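Predicted metal-dependent hydrolase of the TIM-barrel fold (Lactobacillus casei, PDB 2QPX) probably acts as a zinc-dependent hydrolase of the amidohydrolase type, built on a TIM barrel, with a substrate that is not known. Local coordinates at residues D16-F21 against P224-V229; S317-S320 against M325-L328; V229-A234 against I286-N291; F95-I100 against Y368-E373. All coordinates share one frame; numbering follows the deposited sequence.

From the N terminus, strand 14-19 supplies the first half of contact 1, which closes when Gln226 of strand 225-229 reaches across to it. Before that closure the chain passes through strand 95-101, where contact 4 opens. Contacts 1 and 4 therefore cross. Contact 3 follows directly, sharing Val229 with contact 1, and joins the loop after strand 225-229 to the start of helix 289-292. Contact 2 is short-range and joins the loop after strand 313-314 to helix 323-342. Contacts 3 and 2 both nest inside the long loop that contact 4 closes with the tail after helix 349-367. Contacts 1 and 2 meet at one zinc ion, and Tyr368 of contact 4 bonds to contact 1.

Contact 1 of 4, residues D16-F21 against P224-V229; sequences DHHCHF and PLQFHV. With ZN (zinc ion), chain B.
Gln226 places CG opposite its own carbonyl carbon (chi1 -53°) and then runs extended, which carries its amide across to His17 and His18. His18 reaches inward with CG trans to the backbone N (chi1 176°), and this brings ND1 of its ring to the amide. His18 ND1 donates to Gln226 OE1 at 2.9 Å, with an N-H...O angle of 140°. The donor sits above the carbonyl plane, and the ring and amide planes are steeply inclined to each other. The other end of the amide is also used. Gln226 NE2 gives a weak bond to the backbone O of His17, 2.9 Å away. It also bonds Tyr368 OH, which in turn bonds His17 ND1. The far nitrogen of the His18 ring, NE2, binds zinc at 2.1 Å. His20 NE2 binds the same ion at 2.1 Å, as does water 1. Asp318 and the carboxylated Lys167 complete this site. The two histidines form the HxH pair of the first barrel strand, as in other amidohydrolases. Gln226 is thus a second-shell residue: by accepting the N-H of ND1, it probably steadies the His18 ring with NE2 turned to the metal.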
# COMPACT_ATOMS: atom_id res chain seq x y z
N ASP A 16 -2.74 -5.30 27.41
CA ASP A 16 -2.27 -6.01 26.22
C ASP A 16 -3.37 -7.01 25.85
O ASP A 16 -3.43 -8.12 26.38
CB ASP A 16 -0.95 -6.74 26.50
CG ASP A 16 -0.21 -7.14 25.24
OD1 ASP A 16 -0.84 -7.20 24.15
OD2 ASP A 16 1.02 -7.45 25.38
N HIS A 17 -4.21 -6.60 24.89
CA HIS A 17 -5.45 -7.35 24.63
C HIS A 17 -5.25 -8.63 23.81
O HIS A 17 -6.19 -9.43 23.70
CB HIS A 17 -6.55 -6.45 24.02
CG HIS A 17 -6.46 -6.37 22.55
ND1 HIS A 17 -7.27 -7.12 21.72
CD2 HIS A 17 -5.57 -5.72 21.75
CE1 HIS A 17 -6.85 -6.95 20.47
NE2 HIS A 17 -5.84 -6.09 20.46
N HIS A 18 -4.07 -8.80 23.22
CA HIS A 18 -3.75 -10.00 22.49
C HIS A 18 -2.27 -10.32 22.58
O HIS A 18 -1.45 -9.62 21.98
CB HIS A 18 -4.16 -9.89 21.02
CG HIS A 18 -3.76 -11.10 20.24
ND1 HIS A 18 -4.50 -12.26 20.23
CD2 HIS A 18 -2.65 -11.35 19.52
CE1 HIS A 18 -3.87 -13.17 19.50
NE2 HIS A 18 -2.73 -12.65 19.07
N CYS A 19 -1.95 -11.42 23.25
CA CYS A 19 -0.57 -11.85 23.40
C CYS A 19 -0.55 -13.35 23.70
O CYS A 19 -1.57 -14.02 23.61
CB CYS A 19 0.15 -10.98 24.45
SG CYS A 19 -0.66 -11.01 26.07
N HIS A 20 0.61 -13.87 24.08
CA HIS A 20 0.86 -15.30 24.06
C HIS A 20 1.75 -15.74 25.25
O HIS A 20 2.41 -14.94 25.93
CB HIS A 20 1.52 -15.67 22.74
CG HIS A 20 0.60 -15.50 21.55
ND1 HIS A 20 -0.49 -16.31 21.35
CD2 HIS A 20 0.62 -14.61 20.52
CE1 HIS A 20 -1.14 -15.90 20.26
NE2 HIS A 20 -0.48 -14.88 19.73
N PHE A 21 1.72 -17.04 25.52
CA PHE A 21 2.47 -17.61 26.62
C PHE A 21 3.96 -17.29 26.54
O PHE A 21 4.59 -17.28 25.46
CB PHE A 21 2.40 -19.12 26.61
CG PHE A 21 1.04 -19.69 26.87
CD1 PHE A 21 0.36 -19.49 28.03
CD2 PHE A 21 0.44 -20.50 25.90
CE1 PHE A 21 -0.87 -20.10 28.27
CE2 PHE A 21 -0.78 -21.08 26.13
CZ PHE A 21 -1.43 -20.88 27.32
N PRO A 224 -15.51 -10.08 22.75
CA PRO A 224 -15.00 -9.86 21.41
C PRO A 224 -14.52 -11.09 20.67
O PRO A 224 -14.16 -12.10 21.31
CB PRO A 224 -13.83 -8.91 21.64
CG PRO A 224 -14.10 -8.29 22.99
CD PRO A 224 -14.67 -9.38 23.74
N LEU A 225 -14.50 -10.96 19.34
CA LEU A 225 -13.92 -11.98 18.45
C LEU A 225 -12.77 -11.33 17.71
O LEU A 225 -12.95 -10.42 16.91
CB LEU A 225 -14.95 -12.52 17.44
CG LEU A 225 -14.44 -13.47 16.36
CD1 LEU A 225 -13.76 -14.72 16.98
CD2 LEU A 225 -15.64 -13.82 15.41
N GLN A 226 -11.58 -11.86 17.98
CA GLN A 226 -10.35 -11.41 17.35
C GLN A 226 -10.08 -12.25 16.10
O GLN A 226 -10.33 -13.46 16.08
CB GLN A 226 -9.17 -11.64 18.29
CG GLN A 226 -9.32 -11.05 19.68
CD GLN A 226 -8.12 -11.37 20.59
OE1 GLN A 226 -7.39 -12.33 20.32
NE2 GLN A 226 -7.95 -10.60 21.69
N PHE A 227 -9.55 -11.60 15.05
CA PHE A 227 -9.03 -12.28 13.86
C PHE A 227 -7.58 -11.88 13.63
O PHE A 227 -7.26 -10.69 13.54
CB PHE A 227 -9.79 -11.85 12.60
CG PHE A 227 -11.16 -12.44 12.50
CD1 PHE A 227 -12.24 -11.85 13.13
CD2 PHE A 227 -11.38 -13.57 11.72
CE1 PHE A 227 -13.50 -12.37 12.99
CE2 PHE A 227 -12.65 -14.07 11.58
CZ PHE A 227 -13.72 -13.48 12.21
N HIS A 228 -6.71 -12.86 13.40
CA HIS A 228 -5.41 -12.52 12.79
C HIS A 228 -5.64 -11.91 11.43
O HIS A 228 -6.36 -12.51 10.64
CB HIS A 228 -4.55 -13.80 12.64
CG HIS A 228 -3.22 -13.54 12.03
ND1 HIS A 228 -2.08 -13.37 12.80
CD2 HIS A 228 -2.83 -13.39 10.74
CE1 HIS A 228 -1.06 -13.12 11.99
NE2 HIS A 228 -1.49 -13.12 10.74
N VAL A 229 -4.96 -10.80 11.12
CA VAL A 229 -5.03 -10.17 9.81
C VAL A 229 -3.59 -9.88 9.36
O VAL A 229 -2.79 -9.34 10.12
CB VAL A 229 -5.85 -8.85 9.85
CG1 VAL A 229 -5.81 -8.11 8.47
CG2 VAL A 229 -7.32 -9.13 10.31
ZN ZN B . -1.21 -13.77 18.12
O HOH W 1 -0.26 -13.91 16.30

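Contact 2 of 4, residues S317-S320 against M325-L328; sequences SDAS and MYGL. With ZN (zinc ion), chain B.
Ser317 OG, beside the Tyr326 ring, is held by two polar partners. It accepts from the backbone N of Ala319 at 2.9 Å, with an N-H...O angle of 155°, and it is hydrogen-bonded to Asp16 OD2. The first bond closes an ST turn. The same oxygen lies 3.4 Å from Tyr326 CD2. Ala319 makes the closest apolar contact. Its CB sits over the middle of one face of the Tyr326 ring, 3.4 Å from the centroid and 14° off the normal, a CH-pi contact. The phenol oxygen of Tyr326 points past it to the backbone O of His20, to which it is hydrogen-bonded. Between Ser317 and Ala319, Asp318 turns its side chain away from the helix and toward the metal. Asp318 OD1 binds zinc at 2.1 Å, and OD2 accepts from water 1 at 2.7 Å. A metal-binding aspartate after the last barrel strand is a common feature of the amidohydrolase superfamily. Met325, selenomethionine in this crystal, packs against Ala319 and Ser320. Its CG rests 3.6 Å from Ala319 CB. With CG anti to the backbone N (chi1 -176°) and an extended chain beyond, SE comes 3.6 Å from the backbone N of Ser320. That buried N-H has no hydrogen-bond partner in the model. Val37 and Phe59 pack on the Met325 side chain as well.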
# COMPACT_ATOMS: atom_id res chain seq x y z
N SER A 317 0.73 -6.35 21.95
CA SER A 317 2.08 -6.77 21.57
C SER A 317 2.14 -7.94 20.59
O SER A 317 3.06 -8.05 19.78
CB SER A 317 2.89 -7.16 22.83
OG SER A 317 2.35 -8.33 23.43
N ASP A 318 1.16 -8.84 20.67
CA ASP A 318 1.27 -10.15 20.02
C ASP A 318 2.53 -10.91 20.48
O ASP A 318 3.00 -11.82 19.77
CB ASP A 318 1.21 -10.09 18.46
CG ASP A 318 0.85 -11.43 17.87
OD1 ASP A 318 0.09 -12.17 18.50
OD2 ASP A 318 1.27 -11.78 16.75
N ALA A 319 3.04 -10.58 21.66
CA ALA A 319 4.29 -11.13 22.10
C ALA A 319 4.12 -12.53 22.69
O ALA A 319 3.10 -12.84 23.31
CB ALA A 319 4.94 -10.19 23.15
N SER A 320 5.15 -13.37 22.51
CA SER A 320 5.27 -14.65 23.18
C SER A 320 6.65 -14.79 23.73
O SER A 320 7.56 -14.01 23.40
CB SER A 320 5.01 -15.86 22.27
OG SER A 320 6.08 -16.18 21.43
N MSE A 325 10.07 -9.32 24.02
CA MSE A 325 9.19 -9.11 22.90
C MSE A 325 8.01 -8.24 23.34
O MSE A 325 7.53 -7.41 22.57
CB MSE A 325 8.71 -10.43 22.30
CG MSE A 325 7.85 -10.31 21.04
SE MSE A 325 7.57 -12.00 20.18
CE MSE A 325 6.43 -11.37 18.70
N TYR A 326 7.52 -8.47 24.57
CA TYR A 326 6.52 -7.58 25.12
C TYR A 326 7.05 -6.14 25.27
O TYR A 326 6.37 -5.15 24.88
CB TYR A 326 6.10 -8.08 26.51
CG TYR A 326 5.11 -9.25 26.50
CD1 TYR A 326 5.53 -10.57 26.46
CD2 TYR A 326 3.73 -9.01 26.51
CE1 TYR A 326 4.61 -11.60 26.45
CE2 TYR A 326 2.80 -10.04 26.52
CZ TYR A 326 3.25 -11.32 26.50
OH TYR A 326 2.30 -12.31 26.52
N GLY A 327 8.23 -6.02 25.86
CA GLY A 327 8.83 -4.70 26.07
C GLY A 327 9.06 -3.93 24.79
O GLY A 327 8.82 -2.71 24.76
N LEU A 328 9.57 -4.60 23.77
CA LEU A 328 9.86 -3.89 22.51
C LEU A 328 8.58 -3.35 21.86
O LEU A 328 8.55 -2.22 21.38
CB LEU A 328 10.65 -4.74 21.52
CG LEU A 328 11.14 -4.03 20.25
CD1 LEU A 328 12.00 -2.85 20.61
CD2 LEU A 328 11.92 -5.01 19.36
ZN ZN B . -1.21 -13.77 18.12
O HOH W 1 -0.26 -13.91 16.30

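Contact 3 of 4, residues V229-A234 against I286-N291; sequences VGYGDA and ISLLDN
Tyr231 and Leu288 cross at about a right angle, with the leucine laid over one face of the ring. Leu288 CD2 leads the contact, with CG beside it. The methyl stands 4.2 Å from the centroid of the Tyr231 ring, 25° off the normal, and is displaced toward the rim on the CD2 side. This is a CH-pi contact, with Leu288 CD2 3.9 Å from Tyr231 CD2. The same methyl also meets the backbone O of Tyr231 at 3.7 Å. Tyr231 offers this face because its CG lies trans to the backbone N (chi1 -169°), which turns the ring toward the helix start. At the rim of the ring the backbone takes over. Leu289 N lies near the ring plane, 4.2 Å from Tyr231 CD2. Leu288 is the N-cap residue of the short helix 289-292. A serine in place of Tyr231 would remove the ring and would probably open a gap over Leu288 CD2 and leave that methyl without its ring partner. Both loops leave C-terminal ends of barrel strands, the rim where such folds keep their active site. The Leu288 side chain also touches Asp318 and His264, and its nearest atom is about 5 Å from a zinc ion. Gly230 O accepts from NE2 of His228, a ligand of the second zinc ion. Leu307 of the second subunit packs on Tyr231. No hydrogen bond joins the two segments. The contact between them is van der Waals and CH-pi in kind, and it puts the apolar side chain of Leu288 beside two metal ligands.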
# COMPACT_ATOMS: atom_id res chain seq x y z
N VAL A 229 -4.96 -10.80 11.12
CA VAL A 229 -5.03 -10.17 9.81
C VAL A 229 -3.59 -9.88 9.36
O VAL A 229 -2.79 -9.34 10.12
CB VAL A 229 -5.85 -8.85 9.85
CG1 VAL A 229 -5.81 -8.11 8.47
CG2 VAL A 229 -7.32 -9.13 10.31
N GLY A 230 -3.27 -10.19 8.10
CA GLY A 230 -1.98 -9.79 7.53
C GLY A 230 -0.81 -10.67 7.97
O GLY A 230 -0.95 -11.89 8.09
N TYR A 231 0.35 -10.02 8.22
CA TYR A 231 1.65 -10.60 8.64
C TYR A 231 1.56 -11.99 9.26
O TYR A 231 1.20 -12.14 10.39
CB TYR A 231 2.37 -9.58 9.55
CG TYR A 231 3.84 -9.81 9.92
CD1 TYR A 231 4.61 -10.82 9.35
CD2 TYR A 231 4.42 -9.03 10.89
CE1 TYR A 231 5.94 -11.01 9.71
CE2 TYR A 231 5.73 -9.22 11.29
CZ TYR A 231 6.49 -10.21 10.70
OH TYR A 231 7.83 -10.41 11.05
N GLY A 232 1.95 -13.00 8.47
CA GLY A 232 1.95 -14.40 8.90
C GLY A 232 3.21 -15.12 8.48
O GLY A 232 4.18 -14.51 8.04
N ASP A 233 3.22 -16.44 8.63
CA ASP A 233 4.36 -17.24 8.20
C ASP A 233 4.34 -17.60 6.69
O ASP A 233 3.43 -17.22 5.97
CB ASP A 233 4.53 -18.51 9.09
CG ASP A 233 3.44 -19.53 8.90
OD1 ASP A 233 2.74 -19.52 7.87
OD2 ASP A 233 3.29 -20.38 9.81
N ALA A 234 5.36 -18.31 6.22
CA ALA A 234 5.51 -18.62 4.78
C ALA A 234 4.40 -19.52 4.25
O ALA A 234 4.17 -19.59 3.05
CB ALA A 234 6.91 -19.26 4.50
N ILE A 286 -1.95 -2.83 15.71
CA ILE A 286 -0.76 -3.04 14.84
C ILE A 286 0.31 -3.85 15.57
O ILE A 286 1.50 -3.69 15.42
CB ILE A 286 -0.19 -1.73 14.28
CG1 ILE A 286 0.22 -0.77 15.43
CG2 ILE A 286 -1.20 -1.07 13.32
CD1 ILE A 286 1.22 0.36 15.00
N SER A 287 -0.18 -4.78 16.39
CA SER A 287 0.64 -5.77 17.07
C SER A 287 1.44 -6.62 16.03
O SER A 287 1.08 -6.69 14.85
CB SER A 287 -0.24 -6.59 17.98
OG SER A 287 -1.09 -7.44 17.23
N LEU A 288 2.56 -7.21 16.47
CA LEU A 288 3.46 -8.00 15.61
C LEU A 288 4.32 -7.16 14.66
O LEU A 288 5.54 -7.35 14.59
CB LEU A 288 2.68 -9.12 14.87
CG LEU A 288 3.58 -10.31 14.46
CD1 LEU A 288 4.24 -11.03 15.69
CD2 LEU A 288 2.80 -11.32 13.58
N LEU A 289 3.71 -6.24 13.93
CA LEU A 289 4.45 -5.18 13.29
C LEU A 289 5.21 -4.33 14.34
O LEU A 289 6.41 -4.07 14.16
CB LEU A 289 3.53 -4.31 12.42
CG LEU A 289 4.20 -3.15 11.63
CD1 LEU A 289 4.55 -1.93 12.51
CD2 LEU A 289 5.43 -3.55 10.80
N ASP A 290 4.54 -4.00 15.47
CA ASP A 290 5.07 -2.99 16.31
C ASP A 290 6.40 -3.41 16.93
O ASP A 290 7.28 -2.57 17.10
CB ASP A 290 4.02 -2.41 17.31
CG ASP A 290 3.32 -3.42 18.23
OD1 ASP A 290 3.68 -4.63 18.26
OD2 ASP A 290 2.35 -2.91 18.96
N ASN A 291 6.54 -4.72 17.23
CA ASN A 291 7.79 -5.33 17.79
C ASN A 291 8.69 -5.98 16.74
O ASN A 291 9.90 -5.85 16.81
CB ASN A 291 7.55 -6.31 18.94
CG ASN A 291 6.31 -7.21 18.77
OD1 ASN A 291 5.77 -7.34 17.68
ND2 ASN A 291 5.86 -7.84 19.89

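Contact 4 of 4, residues F95-I100 against Y368-E373; sequences FKELLI and YHQERE
Leu99 and Tyr368 form the close-packed apolar part of this contact. Leu99 CD1 lies over one face of the Tyr368 ring, 3.7 Å from the centroid and 18° off the normal, nearest to CG, a CH-pi contact. Glu97 and Gln370 pack next to it, with Glu97 OE1 3.2 Å from Gln370 CB. Glu97 OE2 comes to 2.6 Å from Gln370 OE1. The Gln370 chain bends at chi2 (-65°) and curls back on its own segment. Its NE2 donates to the backbone O of Tyr368 at 2.9 Å, nearly straight at 169° and in the amide plane, which fixes the rotation of the amide. Its OE1 takes a hydrogen bond from Lys125 NZ. A leucine in place of Gln370 would probably leave the Tyr368 carbonyl without this donor and Lys125 without one of its acceptors. Toward Glu373 the contact is looser. Glu373 CG is 3.6 Å from Glu97 OE2, and the two acids stand close together. Lys125, salt-bridged to Glu373 OE2, probably offsets this. Farther out, exposed Lys96 leads its amine away, and water 2 lies 2.8 Å from Lys96 O and near Glu373 O. A Schellman motif at His369 ends helix 349-367. The chain then runs back alongside strand 95-101 toward the N-terminal barrel end, with Tyr368 OH reaching His17 and Gln226 behind the zinc ligands.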
# COMPACT_ATOMS: atom_id res chain seq x y z
N PHE A 95 2.62 -2.23 31.94
CA PHE A 95 1.61 -3.24 31.63
C PHE A 95 0.75 -3.50 32.86
O PHE A 95 1.28 -3.66 33.97
CB PHE A 95 2.25 -4.55 31.20
CG PHE A 95 2.81 -4.60 29.80
CD1 PHE A 95 4.07 -4.09 29.50
CD2 PHE A 95 2.10 -5.20 28.76
CE1 PHE A 95 4.63 -4.21 28.25
CE2 PHE A 95 2.67 -5.32 27.50
CZ PHE A 95 3.90 -4.81 27.23
N LYS A 96 -0.55 -3.55 32.68
CA LYS A 96 -1.47 -3.85 33.79
C LYS A 96 -2.30 -5.12 33.63
O LYS A 96 -2.86 -5.61 34.59
CB LYS A 96 -2.39 -2.66 34.08
CG LYS A 96 -1.63 -1.42 34.57
CD LYS A 96 -0.89 -1.64 35.88
CE LYS A 96 -0.16 -0.34 36.26
NZ LYS A 96 0.51 -0.51 37.56
N GLU A 97 -2.39 -5.68 32.42
CA GLU A 97 -3.11 -6.95 32.21
C GLU A 97 -2.66 -7.54 30.88
O GLU A 97 -2.40 -6.79 29.96
CB GLU A 97 -4.62 -6.74 32.23
CG GLU A 97 -5.40 -8.05 32.31
CD GLU A 97 -6.88 -7.88 32.32
OE1 GLU A 97 -7.37 -6.89 31.75
OE2 GLU A 97 -7.55 -8.77 32.91
N LEU A 98 -2.62 -8.87 30.82
CA LEU A 98 -2.39 -9.62 29.60
C LEU A 98 -3.59 -10.49 29.29
O LEU A 98 -4.05 -11.22 30.16
CB LEU A 98 -1.19 -10.53 29.74
CG LEU A 98 0.15 -9.88 30.18
CD1 LEU A 98 1.26 -10.97 30.20
CD2 LEU A 98 0.52 -8.60 29.43
N LEU A 99 -4.07 -10.44 28.05
CA LEU A 99 -5.07 -11.39 27.57
C LEU A 99 -4.37 -12.32 26.57
O LEU A 99 -4.00 -11.90 25.48
CB LEU A 99 -6.27 -10.68 26.93
CG LEU A 99 -6.85 -9.47 27.67
CD1 LEU A 99 -8.12 -8.93 26.97
CD2 LEU A 99 -7.13 -9.83 29.12
N ILE A 100 -4.18 -13.57 26.98
CA ILE A 100 -3.39 -14.55 26.25
C ILE A 100 -4.30 -15.48 25.43
O ILE A 100 -5.22 -16.12 25.95
CB ILE A 100 -2.51 -15.40 27.17
CG1 ILE A 100 -1.36 -14.52 27.73
CG2 ILE A 100 -1.99 -16.65 26.46
CD1 ILE A 100 -0.39 -15.19 28.68
N TYR A 368 -13.47 -5.75 26.70
CA TYR A 368 -13.27 -7.04 27.29
C TYR A 368 -13.79 -7.13 28.72
O TYR A 368 -13.62 -8.14 29.39
CB TYR A 368 -11.81 -7.49 27.24
CG TYR A 368 -11.24 -7.70 25.84
CD1 TYR A 368 -10.63 -6.68 25.13
CD2 TYR A 368 -11.30 -8.94 25.24
CE1 TYR A 368 -10.09 -6.88 23.87
CE2 TYR A 368 -10.77 -9.16 23.98
CZ TYR A 368 -10.18 -8.13 23.29
OH TYR A 368 -9.61 -8.33 22.05
N HIS A 369 -14.43 -6.05 29.18
CA HIS A 369 -15.04 -6.05 30.50
C HIS A 369 -14.01 -6.22 31.63
O HIS A 369 -14.22 -6.98 32.59
CB HIS A 369 -16.15 -7.09 30.63
CG HIS A 369 -17.17 -7.03 29.54
ND1 HIS A 369 -18.05 -5.98 29.39
CD2 HIS A 369 -17.42 -7.88 28.50
CE1 HIS A 369 -18.81 -6.19 28.32
NE2 HIS A 369 -18.46 -7.35 27.78
N GLN A 370 -12.87 -5.52 31.48
CA GLN A 370 -11.76 -5.63 32.42
C GLN A 370 -11.53 -4.32 33.17
O GLN A 370 -10.43 -4.04 33.61
CB GLN A 370 -10.47 -6.06 31.71
CG GLN A 370 -10.65 -7.37 30.92
CD GLN A 370 -10.93 -8.53 31.85
OE1 GLN A 370 -10.15 -8.82 32.77
NE2 GLN A 370 -12.07 -9.22 31.62
N GLU A 371 -12.59 -3.54 33.34
CA GLU A 371 -12.47 -2.23 34.02
C GLU A 371 -11.84 -2.34 35.39
O GLU A 371 -10.98 -1.53 35.77
CB GLU A 371 -13.83 -1.55 34.13
CG GLU A 371 -14.45 -1.18 32.79
CD GLU A 371 -15.43 -2.22 32.23
OE1 GLU A 371 -15.39 -3.42 32.61
OE2 GLU A 371 -16.29 -1.81 31.42
N ARG A 372 -12.23 -3.35 36.14
CA ARG A 372 -11.70 -3.51 37.49
C ARG A 372 -10.17 -3.64 37.58
O ARG A 372 -9.52 -3.09 38.49
CB ARG A 372 -12.38 -4.72 38.13
CG ARG A 372 -11.93 -5.07 39.51
CD ARG A 372 -12.79 -6.24 39.98
NE ARG A 372 -14.16 -5.81 40.23
CZ ARG A 372 -15.19 -6.63 40.39
N GLU A 373 -9.58 -4.36 36.62
CA GLU A 373 -8.16 -4.59 36.59
C GLU A 373 -7.37 -3.35 36.24
O GLU A 373 -6.17 -3.24 36.56
CB GLU A 373 -7.86 -5.72 35.57
CG GLU A 373 -8.21 -7.14 36.04
CD GLU A 373 -9.68 -7.54 36.03
OE1 GLU A 373 -10.55 -6.84 35.43
OE2 GLU A 373 -9.97 -8.59 36.64
O HOH W 2 -3.51 -4.54 37.05